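Local coordinates for putative cell invasion protein with MAC/Perforin domain (Bacteroides thetaiotaomicron VPI-5482, PDB 3KK7), which is of unknown function but belongs to the membrane-attack complex/perforin (MACPF) family, consistent with a role at membranes, possibly in pore formation or cell invasion, at residues K407-P413 against S468-V474; E378-I384 against K457-I462; E391-I396 against D420-N426. All blocks are in the same frame, centred on the assembly; numbering follows the deposited sequence.

Contact 1: K407-P413 against S468-V474; sequences KLIFSNP and SFQINNV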
loop_
_atom_site.group_PDB
_atom_site.type_symbol
_atom_site.label_atom_id
_atom_site.label_comp_id
_atom_site.label_asym_id
_atom_site.label_seq_id
_atom_site.Cartn_x
_atom_site.Cartn_y
_atom_site.Cartn_z
ATOM N N LYS A 407 15.585 -3.656 -11.133
ATOM C CA LYS A 407 16.705 -3.632 -12.057
ATOM C C LYS A 407 17.166 -2.195 -12.264
ATOM O O LYS A 407 16.462 -1.386 -12.862
ATOM C CB LYS A 407 16.330 -4.295 -13.397
ATOM C CG LYS A 407 15.603 -5.622 -13.232
ATOM C CD LYS A 407 15.889 -6.641 -14.322
ATOM C CE LYS A 407 15.277 -8.005 -13.977
ATOM N NZ LYS A 407 16.251 -9.136 -14.079
ATOM N N LEU A 408 18.353 -1.883 -11.747
ATOM C CA LEU A 408 18.938 -0.556 -11.887
ATOM C C LEU A 408 19.960 -0.596 -13.028
ATOM O O LEU A 408 21.129 -0.951 -12.842
ATOM C CB LEU A 408 19.557 -0.086 -10.557
ATOM C CG LEU A 408 18.682 -0.281 -9.297
ATOM C CD1 LEU A 408 19.378 0.227 -8.024
ATOM C CD2 LEU A 408 17.351 0.412 -9.489
ATOM N N ILE A 409 19.479 -0.243 -14.216
ATOM C CA ILE A 409 20.284 -0.177 -15.431
ATOM C C ILE A 409 21.232 1.008 -15.325
ATOM O O ILE A 409 20.777 2.125 -15.161
ATOM C CB ILE A 409 19.390 0.066 -16.684
ATOM C CG1 ILE A 409 18.235 -0.929 -16.774
ATOM C CG2 ILE A 409 20.196 -0.040 -17.955
ATOM C CD1 ILE A 409 17.178 -0.524 -17.796
ATOM N N PHE A 410 22.540 0.753 -15.410
ATOM C CA PHE A 410 23.573 1.817 -15.449
ATOM C C PHE A 410 23.812 2.193 -16.916
ATOM O O PHE A 410 24.702 1.662 -17.585
ATOM C CB PHE A 410 24.889 1.326 -14.866
ATOM C CG PHE A 410 24.844 0.972 -13.401
ATOM C CD1 PHE A 410 23.686 1.002 -12.661
ATOM C CD2 PHE A 410 25.999 0.559 -12.770
ATOM C CE1 PHE A 410 23.701 0.654 -11.305
ATOM C CE2 PHE A 410 26.011 0.215 -11.423
ATOM C CZ PHE A 410 24.865 0.264 -10.698
ATOM N N SER A 411 23.006 3.117 -17.412
ATOM C CA SER A 411 23.001 3.451 -18.832
ATOM C C SER A 411 24.069 4.440 -19.210
ATOM O O SER A 411 24.573 5.173 -18.356
ATOM C CB SER A 411 21.639 4.010 -19.228
ATOM O OG SER A 411 20.989 4.550 -18.088
ATOM N N ASN A 412 24.403 4.439 -20.508
ATOM C CA ASN A 412 25.337 5.393 -21.125
ATOM C C ASN A 412 24.513 6.284 -22.054
ATOM O O ASN A 412 24.199 5.891 -23.182
ATOM C CB ASN A 412 26.451 4.667 -21.917
ATOM C CG ASN A 412 27.201 3.590 -21.071
ATOM O OD1 ASN A 412 26.715 3.150 -20.009
ATOM N ND2 ASN A 412 28.386 3.156 -21.559
ATOM N N PRO A 413 24.140 7.488 -21.586
ATOM C CA PRO A 413 23.209 8.291 -22.376
ATOM C C PRO A 413 23.796 8.728 -23.726
ATOM O O PRO A 413 23.039 9.058 -24.639
ATOM C CB PRO A 413 22.904 9.478 -21.458
ATOM C CG PRO A 413 24.107 9.613 -20.595
ATOM C CD PRO A 413 24.635 8.220 -20.403
ATOM N N SER A 468 12.178 -1.879 -14.340
ATOM C CA SER A 468 13.545 -1.338 -14.495
ATOM C C SER A 468 13.660 0.171 -14.243
ATOM O O SER A 468 12.722 0.906 -14.472
ATOM C CB SER A 468 14.109 -1.656 -15.883
ATOM O OG SER A 468 13.926 -0.579 -16.796
ATOM N N PHE A 469 14.821 0.619 -13.771
ATOM C CA PHE A 469 15.133 2.054 -13.710
ATOM C C PHE A 469 16.448 2.327 -14.438
ATOM O O PHE A 469 17.365 1.492 -14.424
ATOM C CB PHE A 469 15.243 2.527 -12.266
ATOM C CG PHE A 469 14.031 2.225 -11.451
ATOM C CD1 PHE A 469 13.827 0.955 -10.937
ATOM C CD2 PHE A 469 13.074 3.186 -11.229
ATOM C CE1 PHE A 469 12.698 0.658 -10.212
ATOM C CE2 PHE A 469 11.937 2.888 -10.484
ATOM C CZ PHE A 469 11.750 1.629 -9.986
ATOM N N GLN A 470 16.516 3.496 -15.076
ATOM C CA GLN A 470 17.733 4.001 -15.732
ATOM C C GLN A 470 18.453 5.002 -14.860
ATOM O O GLN A 470 17.858 5.985 -14.439
ATOM C CB GLN A 470 17.383 4.754 -16.998
ATOM C CG GLN A 470 16.895 3.908 -18.158
ATOM C CD GLN A 470 17.118 4.606 -19.503
ATOM O OE1 GLN A 470 17.839 5.600 -19.595
ATOM N NE2 GLN A 470 16.521 4.074 -20.546
ATOM N N ILE A 471 19.731 4.745 -14.592
ATOM C CA ILE A 471 20.603 5.718 -13.945
ATOM C C ILE A 471 21.769 5.990 -14.894
ATOM O O ILE A 471 22.643 5.133 -15.099
ATOM C CB ILE A 471 21.167 5.247 -12.594
ATOM C CG1 ILE A 471 20.166 4.421 -11.787
ATOM C CG2 ILE A 471 21.613 6.470 -11.772
ATOM C CD1 ILE A 471 20.825 3.735 -10.582
ATOM N N ASN A 472 21.764 7.179 -15.491
ATOM C CA ASN A 472 22.820 7.578 -16.432
ATOM C C ASN A 472 24.105 7.900 -15.716
ATOM O O ASN A 472 24.083 8.344 -14.568
ATOM C CB ASN A 472 22.428 8.832 -17.207
ATOM C CG ASN A 472 21.227 8.631 -18.086
ATOM O OD1 ASN A 472 21.036 7.558 -18.669
ATOM N ND2 ASN A 472 20.417 9.679 -18.222
ATOM N N ASN A 473 25.221 7.704 -16.414
ATOM C CA ASN A 473 26.524 8.133 -15.922
ATOM C C ASN A 473 26.830 7.635 -14.512
ATOM O O ASN A 473 27.333 8.400 -13.679
ATOM C CB ASN A 473 26.600 9.660 -15.949
ATOM C CG ASN A 473 26.181 10.233 -17.276
ATOM O OD1 ASN A 473 26.444 9.641 -18.319
ATOM N ND2 ASN A 473 25.526 11.388 -17.254
ATOM N N VAL A 474 26.513 6.369 -14.235
ATOM C CA VAL A 474 26.830 5.809 -12.929
ATOM C C VAL A 474 28.326 5.687 -12.871
ATOM O O VAL A 474 28.944 5.225 -13.824
ATOM C CB VAL A 474 26.187 4.454 -12.672
ATOM C CG1 VAL A 474 26.921 3.738 -11.546
ATOM C CG2 VAL A 474 24.710 4.630 -12.333
#
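Lys407, Leu408 and Ile409 pair in parallel register with Ser468, Phe469 and Gln470, the strand axes approaching to 4.7 Å at an angle of 32°. Phe469 N donates to Lys407 O (2.7 Å) and Ile471 N to Ile409 O (2.9 Å), both almost straight, while Ile409 N bonds to Phe469 O, so Ile409 spends both its N-H and its carbonyl on the neighbouring strand. The bond from Ser411 N to Ile471 O is bent and weak, and a longer one follows from Asn473 N to Ser411 O (3.3 Å), at a turn where Asn473 adopts a left-handed backbone conformation.

On the face bearing Leu408, Phe410, Phe469 and Ile471 the contact is apolar. Leu408 slants across with CD2 3.8 Å from Phe469 CD1, and its CB meets CD1 of Ile471. Val474 sits over one face of the Phe410 ring in a CH-pi contact: CG1, held anti to its own backbone N (chi1 161°), lies 3.5 Å from Phe410 CD2, and CG2 stands nearer CG and CD1. Tyr499 of strand 499-504 packs on both Ile471 and Val474.

The opposite face is mixed. Ile409 extends its CD1 to Ser468 OG (3.4 Å), and Ser411 OG donates to Asn472 OD1 (3.1 Å) from 29° out of the carbonyl plane. Pro413 leans on the Asn472 side chain, while Lys407 sends its amine away to Glu378.

The chemistry therefore changes along the pair: backbone bonds dominate at the start, while near the end the strands also meet through the Ser411-Asn472 hydrogen bond and Val474 on the Phe410 ring, where the apolar face of this D2 sheet meets a strand of the D3 region.

Contact 2: E378-I384 against K457-I462; sequences EIIKMYI and KTINPI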
loop_
_atom_site.group_PDB
_atom_site.type_symbol
_atom_site.label_atom_id
_atom_site.label_comp_id
_atom_site.label_asym_id
_atom_site.label_seq_id
_atom_site.Cartn_x
_atom_site.Cartn_y
_atom_site.Cartn_z
ATOM N N GLU A 378 24.003 -7.972 -13.741
ATOM C CA GLU A 378 23.947 -8.703 -15.002
ATOM C C GLU A 378 24.341 -7.730 -16.126
ATOM O O GLU A 378 23.779 -6.627 -16.225
ATOM C CB GLU A 378 22.567 -9.337 -15.239
ATOM C CG GLU A 378 21.376 -8.353 -15.260
ATOM C CD GLU A 378 20.020 -9.039 -15.381
ATOM O OE1 GLU A 378 19.975 -10.121 -16.006
ATOM O OE2 GLU A 378 19.003 -8.494 -14.863
ATOM N N ILE A 379 25.351 -8.096 -16.921
ATOM C CA ILE A 379 25.780 -7.279 -18.063
ATOM C C ILE A 379 25.011 -7.812 -19.268
ATOM O O ILE A 379 25.264 -8.931 -19.741
ATOM C CB ILE A 379 27.308 -7.367 -18.327
ATOM C CG1 ILE A 379 28.101 -6.967 -17.068
ATOM C CG2 ILE A 379 27.688 -6.480 -19.515
ATOM C CD1 ILE A 379 29.456 -7.624 -16.945
ATOM N N ILE A 380 24.056 -7.027 -19.748
ATOM C CA ILE A 380 23.184 -7.483 -20.806
ATOM C C ILE A 380 23.008 -6.377 -21.827
ATOM O O ILE A 380 23.757 -5.417 -21.828
ATOM C CB ILE A 380 21.831 -7.965 -20.227
ATOM C CG1 ILE A 380 21.133 -6.840 -19.447
ATOM C CG2 ILE A 380 22.055 -9.179 -19.328
ATOM C CD1 ILE A 380 19.632 -7.038 -19.266
ATOM N N LYS A 381 22.023 -6.527 -22.698
ATOM C CA LYS A 381 21.811 -5.618 -23.801
ATOM C C LYS A 381 20.603 -4.730 -23.542
ATOM O O LYS A 381 19.573 -5.216 -23.090
ATOM C CB LYS A 381 21.627 -6.414 -25.092
ATOM C CG LYS A 381 22.903 -7.072 -25.560
ATOM C CD LYS A 381 22.712 -7.886 -26.845
ATOM C CE LYS A 381 24.051 -8.392 -27.363
ATOM N NZ LYS A 381 23.955 -9.663 -28.120
HETATM N N MSE A 382 20.755 -3.430 -23.822
HETATM C CA MSE A 382 19.680 -2.439 -23.690
HETATM C C MSE A 382 19.338 -1.885 -25.063
HETATM O O MSE A 382 20.216 -1.451 -25.807
HETATM C CB MSE A 382 20.106 -1.296 -22.770
HETATM C CG MSE A 382 19.028 -0.275 -22.450
HETATM SE SE MSE A 382 19.866 1.270 -21.590
HETATM C CE MSE A 382 18.855 2.753 -22.413
ATOM N N TYR A 383 18.051 -1.931 -25.390
ATOM C CA TYR A 383 17.561 -1.482 -26.678
ATOM C C TYR A 383 17.762 0.014 -26.796
ATOM O O TYR A 383 17.505 0.747 -25.843
ATOM C CB TYR A 383 16.079 -1.824 -26.816
ATOM C CG TYR A 383 15.493 -1.402 -28.137
ATOM C CD1 TYR A 383 15.855 -2.051 -29.312
ATOM C CD2 TYR A 383 14.594 -0.343 -28.221
ATOM C CE1 TYR A 383 15.333 -1.667 -30.539
ATOM C CE2 TYR A 383 14.063 0.043 -29.450
ATOM C CZ TYR A 383 14.438 -0.630 -30.603
ATOM O OH TYR A 383 13.916 -0.267 -31.820
ATOM N N ILE A 384 18.243 0.461 -27.951
ATOM C CA ILE A 384 18.486 1.887 -28.185
ATOM C C ILE A 384 17.591 2.371 -29.315
ATOM O O ILE A 384 16.749 3.238 -29.094
ATOM C CB ILE A 384 19.978 2.220 -28.507
ATOM C CG1 ILE A 384 20.892 1.812 -27.352
ATOM C CG2 ILE A 384 20.141 3.725 -28.775
ATOM C CD1 ILE A 384 20.635 2.578 -26.042
ATOM N N LYS A 457 20.000 -11.688 -23.386
ATOM C CA LYS A 457 19.022 -11.038 -22.512
ATOM C C LYS A 457 18.911 -9.561 -22.886
ATOM O O LYS A 457 19.910 -8.841 -22.900
ATOM C CB LYS A 457 19.399 -11.175 -21.034
ATOM C CG LYS A 457 18.180 -11.363 -20.125
ATOM C CD LYS A 457 18.459 -11.016 -18.637
ATOM C CE LYS A 457 17.333 -11.547 -17.679
ATOM N NZ LYS A 457 17.392 -11.056 -16.246
ATOM N N THR A 458 17.703 -9.104 -23.196
ATOM C CA THR A 458 17.478 -7.685 -23.446
ATOM C C THR A 458 16.719 -7.045 -22.282
ATOM O O THR A 458 15.984 -7.706 -21.558
ATOM C CB THR A 458 16.705 -7.456 -24.760
ATOM O OG1 THR A 458 15.453 -8.143 -24.700
ATOM C CG2 THR A 458 17.501 -7.950 -25.964
ATOM N N ILE A 459 16.925 -5.755 -22.080
ATOM C CA ILE A 459 16.102 -4.995 -21.147
ATOM C C ILE A 459 15.772 -3.693 -21.851
ATOM O O ILE A 459 16.663 -3.015 -22.371
ATOM C CB ILE A 459 16.794 -4.797 -19.782
ATOM C CG1 ILE A 459 15.800 -4.231 -18.761
ATOM C CG2 ILE A 459 18.036 -3.933 -19.909
ATOM C CD1 ILE A 459 16.295 -4.268 -17.315
ATOM N N ASN A 460 14.482 -3.373 -21.916
ATOM C CA ASN A 460 14.010 -2.199 -22.659
ATOM C C ASN A 460 13.287 -1.130 -21.781
ATOM O O ASN A 460 12.063 -1.162 -21.615
ATOM C CB ASN A 460 13.119 -2.666 -23.805
ATOM C CG ASN A 460 12.707 -1.534 -24.714
ATOM O OD1 ASN A 460 13.446 -0.548 -24.889
ATOM N ND2 ASN A 460 11.517 -1.658 -25.301
ATOM N N PRO A 461 14.054 -0.176 -21.218
ATOM C CA PRO A 461 13.503 0.896 -20.381
ATOM C C PRO A 461 12.941 2.080 -21.177
ATOM O O PRO A 461 12.099 2.804 -20.645
ATOM C CB PRO A 461 14.715 1.356 -19.565
ATOM C CG PRO A 461 15.868 1.144 -20.483
ATOM C CD PRO A 461 15.527 -0.080 -21.316
ATOM N N ILE A 462 13.413 2.274 -22.421
ATOM C CA ILE A 462 12.926 3.355 -23.316
ATOM C C ILE A 462 11.431 3.144 -23.671
ATOM O O ILE A 462 10.668 4.118 -23.721
ATOM C CB ILE A 462 13.827 3.527 -24.621
ATOM C CG1 ILE A 462 15.285 3.891 -24.244
ATOM C CG2 ILE A 462 13.224 4.600 -25.590
ATOM C CD1 ILE A 462 16.282 3.985 -25.431
#
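Lys457 NZ and Glu378 OE1 close a salt bridge at 2.8 Å, OE1 accepting through its syn lone pair and the side chains crossing at about a right angle. Glu378 OE2 is taken by Lys407 and Asn401, so two neighbouring lysine amines converge on one buried carboxylate; its charge would offset theirs, and one may be less readily protonated.

Backbone bonds are few. Lys381 N donates to Lys457 O (3.1 Å), Ile459 N returns to Lys381 O (2.9 Å), and a weak bond runs from Tyr383 N to Ile459 O. They make a short parallel pairing in the mixed sheet of the D2 domain: strand 457-459 adds to the same edge of strand 376-386 that strand 450-454 uses, while strand 392-401 pairs along the other edge.

Among apolar contacts, Ile380 has CG1 in the crowded position between backbone N and carbonyl carbon (chi1 59°), which carries CD1 to 3.5 Å from Ile459 CG2; its CG2 lies against Lys457 CB. Met382, a selenomethionine, crosses Pro461 with CG 3.7 Å from its CD, and its CE approaches Ile462. Tyr383 and Asn460 run side by side, ring and amide planes 83° apart, with Asn460 OD1 3.5 Å from Tyr383 CD2.

Contact 3: E391-I396 against D420-N426; sequences EKLYDI and DEELKAN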
loop_
_atom_site.group_PDB
_atom_site.type_symbol
_atom_site.label_atom_id
_atom_site.label_comp_id
_atom_site.label_asym_id
_atom_site.label_seq_id
_atom_site.Cartn_x
_atom_site.Cartn_y
_atom_site.Cartn_z
ATOM N N GLU A 391 16.760 -2.766 -38.288
ATOM C CA GLU A 391 17.411 -3.699 -37.373
ATOM C C GLU A 391 17.471 -3.141 -35.945
ATOM O O GLU A 391 17.849 -1.975 -35.729
ATOM C CB GLU A 391 18.808 -4.036 -37.908
ATOM C CG GLU A 391 19.740 -4.795 -36.966
ATOM C CD GLU A 391 20.994 -5.298 -37.674
ATOM O OE1 GLU A 391 21.124 -5.096 -38.910
ATOM O OE2 GLU A 391 21.848 -5.907 -36.996
ATOM N N LYS A 392 17.110 -3.981 -34.973
ATOM C CA LYS A 392 17.221 -3.578 -33.584
ATOM C C LYS A 392 18.696 -3.472 -33.193
ATOM O O LYS A 392 19.495 -4.376 -33.471
ATOM C CB LYS A 392 16.466 -4.525 -32.671
ATOM C CG LYS A 392 14.957 -4.439 -32.840
ATOM C CD LYS A 392 14.254 -5.030 -31.610
ATOM C CE LYS A 392 12.725 -4.894 -31.652
ATOM N NZ LYS A 392 12.085 -6.037 -32.379
ATOM N N LEU A 393 19.035 -2.331 -32.584
ATOM C CA LEU A 393 20.399 -2.007 -32.139
ATOM C C LEU A 393 20.442 -1.813 -30.625
ATOM O O LEU A 393 19.571 -1.153 -30.041
ATOM C CB LEU A 393 20.885 -0.723 -32.790
ATOM C CG LEU A 393 20.921 -0.674 -34.305
ATOM C CD1 LEU A 393 21.225 0.769 -34.725
ATOM C CD2 LEU A 393 21.960 -1.657 -34.823
ATOM N N TYR A 394 21.492 -2.360 -30.013
ATOM C CA TYR A 394 21.592 -2.447 -28.574
ATOM C C TYR A 394 22.920 -1.935 -28.036
ATOM O O TYR A 394 23.945 -2.024 -28.702
ATOM C CB TYR A 394 21.460 -3.902 -28.180
ATOM C CG TYR A 394 20.142 -4.544 -28.520
ATOM C CD1 TYR A 394 19.067 -4.483 -27.627
ATOM C CD2 TYR A 394 19.969 -5.234 -29.714
ATOM C CE1 TYR A 394 17.850 -5.089 -27.922
ATOM C CE2 TYR A 394 18.763 -5.851 -30.016
ATOM C CZ TYR A 394 17.707 -5.779 -29.116
ATOM O OH TYR A 394 16.505 -6.377 -29.405
ATOM N N ASP A 395 22.876 -1.394 -26.817
ATOM C CA ASP A 395 24.061 -1.077 -26.035
ATOM C C ASP A 395 24.246 -2.228 -25.034
ATOM O O ASP A 395 23.304 -2.967 -24.740
ATOM C CB ASP A 395 23.879 0.267 -25.305
ATOM C CG ASP A 395 25.188 0.809 -24.680
ATOM O OD1 ASP A 395 26.274 0.281 -24.989
ATOM O OD2 ASP A 395 25.140 1.783 -23.889
ATOM N N ILE A 396 25.465 -2.388 -24.530
ATOM C CA ILE A 396 25.766 -3.389 -23.509
ATOM C C ILE A 396 25.870 -2.626 -22.210
ATOM O O ILE A 396 26.626 -1.672 -22.108
ATOM C CB ILE A 396 27.081 -4.114 -23.799
ATOM C CG1 ILE A 396 26.984 -4.841 -25.138
ATOM C CG2 ILE A 396 27.412 -5.111 -22.692
ATOM C CD1 ILE A 396 28.324 -5.340 -25.662
ATOM N N ASP A 420 25.177 3.700 -36.048
ATOM C CA ASP A 420 24.598 2.375 -36.276
ATOM C C ASP A 420 25.609 1.209 -36.189
ATOM O O ASP A 420 25.408 0.271 -35.417
ATOM C CB ASP A 420 23.877 2.346 -37.637
ATOM C CG ASP A 420 22.444 2.891 -37.573
ATOM O OD1 ASP A 420 22.022 3.454 -36.521
ATOM O OD2 ASP A 420 21.732 2.734 -38.600
ATOM N N GLU A 421 26.700 1.285 -36.955
ATOM C CA GLU A 421 27.637 0.145 -37.087
ATOM C C GLU A 421 28.344 -0.203 -35.784
ATOM O O GLU A 421 28.642 -1.367 -35.531
ATOM C CB GLU A 421 28.658 0.383 -38.216
ATOM C CG GLU A 421 28.088 0.173 -39.648
ATOM C CD GLU A 421 26.982 1.184 -40.043
ATOM O OE1 GLU A 421 26.888 2.271 -39.422
ATOM O OE2 GLU A 421 26.202 0.892 -40.984
ATOM N N GLU A 422 28.593 0.804 -34.955
ATOM C CA GLU A 422 29.168 0.579 -33.633
ATOM C C GLU A 422 28.223 -0.240 -32.753
ATOM O O GLU A 422 28.598 -1.288 -32.215
ATOM C CB GLU A 422 29.468 1.909 -32.954
ATOM C CG GLU A 422 30.540 2.727 -33.649
ATOM C CD GLU A 422 30.753 4.078 -32.985
ATOM O OE1 GLU A 422 30.387 4.212 -31.787
ATOM O OE2 GLU A 422 31.288 4.996 -33.656
ATOM N N LEU A 423 26.991 0.247 -32.622
ATOM C CA LEU A 423 25.954 -0.429 -31.831
ATOM C C LEU A 423 25.694 -1.858 -32.315
ATOM O O LEU A 423 25.544 -2.767 -31.501
ATOM C CB LEU A 423 24.645 0.389 -31.837
ATOM C CG LEU A 423 24.657 1.789 -31.188
ATOM C CD1 LEU A 423 23.484 2.631 -31.676
ATOM C CD2 LEU A 423 24.656 1.708 -29.659
ATOM N N LYS A 424 25.657 -2.047 -33.629
ATOM C CA LYS A 424 25.501 -3.383 -34.228
ATOM C C LYS A 424 26.667 -4.333 -33.882
ATOM O O LYS A 424 26.498 -5.563 -33.873
ATOM C CB LYS A 424 25.355 -3.252 -35.754
ATOM C CG LYS A 424 25.084 -4.562 -36.494
ATOM C CD LYS A 424 24.657 -4.290 -37.938
ATOM C CE LYS A 424 24.657 -5.547 -38.807
ATOM N NZ LYS A 424 24.174 -5.237 -40.178
ATOM N N ALA A 425 27.844 -3.759 -33.608
ATOM C CA ALA A 425 29.023 -4.538 -33.209
ATOM C C ALA A 425 28.901 -5.117 -31.789
ATOM O O ALA A 425 29.678 -5.999 -31.419
ATOM C CB ALA A 425 30.301 -3.698 -33.341
ATOM N N ASN A 426 27.939 -4.621 -31.002
ATOM C CA ASN A 426 27.633 -5.216 -29.705
ATOM C C ASN A 426 26.939 -6.586 -29.855
ATOM O O ASN A 426 26.837 -7.351 -28.877
ATOM C CB ASN A 426 26.769 -4.271 -28.860
ATOM C CG ASN A 426 27.500 -2.989 -28.451
ATOM O OD1 ASN A 426 28.685 -3.018 -28.146
ATOM N ND2 ASN A 426 26.780 -1.865 -28.422
#
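The amide of Asn426 meets the strand through one edge and one face. At the edge, ND2 donates to Tyr394 O (2.9 Å, 165° at the hydrogen), the acceptor lying close to the amide plane and the donor in the carbonyl plane on a lone pair. Over one face comes Ile396, its CG1 3.8 Å from Asn426 CG and its CD1 beside OD1; with it, the hydrogen bond would restrict the amide's rotation. This is helix-to-strand-edge packing in the D2 domain: helix 420-424 and the turn after it lie along the edge of strand 392-401 that faces away from strand 376-386, the local axes 7.3 Å apart and inclined at 66°. At the Glu391 carboxylate, Lys424 has CG anti to the backbone N (chi1 -176°), and its extended chain brings CE near the carboxylate plane and CD obliquely to it, while NZ makes a salt bridge to OE1 whose hydrogen bond is weak.

Leu393 CB touches Leu423 CB (4.0 Å), and its two methyls diverge, CD2 toward Lys424 CB and CD1 toward the Asp420 carboxylate, which Arg385 holds in a salt bridge. Phe432 and Lys435 of helix 429-443 pack on Ile396.

Tyr394 O and Leu423 O, 3.3 Å apart, are both acceptors; Asn426 serves each, the first through ND2, the second through its backbone N, 3.1 Å from Leu423 O.

Overall arrangement
All three contacts belong to the D2 domain and share one mixed sheet. Contacts 1 and 2, with centres 10 Å apart, are tied by the salt bridge from Lys407 NZ to Glu378 OE2 (2.9 Å) and by packing of Gln470 on Met382 and Pro461. Contact 3 is nested in the chain loop closed by contact 2, 11 Å from it between centres; neighbouring strands link the two, with a probable hydrogen bond from Met382 N to Asp395 O (2.7 Å). Contacts 1 and 3 stand 18 Å apart between centres and meet lightly, Asn412 packing on Asp395. Contact 1 borders strand 499-504 of the D3 region, whereas contact 3 sets a short helix against the edge of strand 392-401.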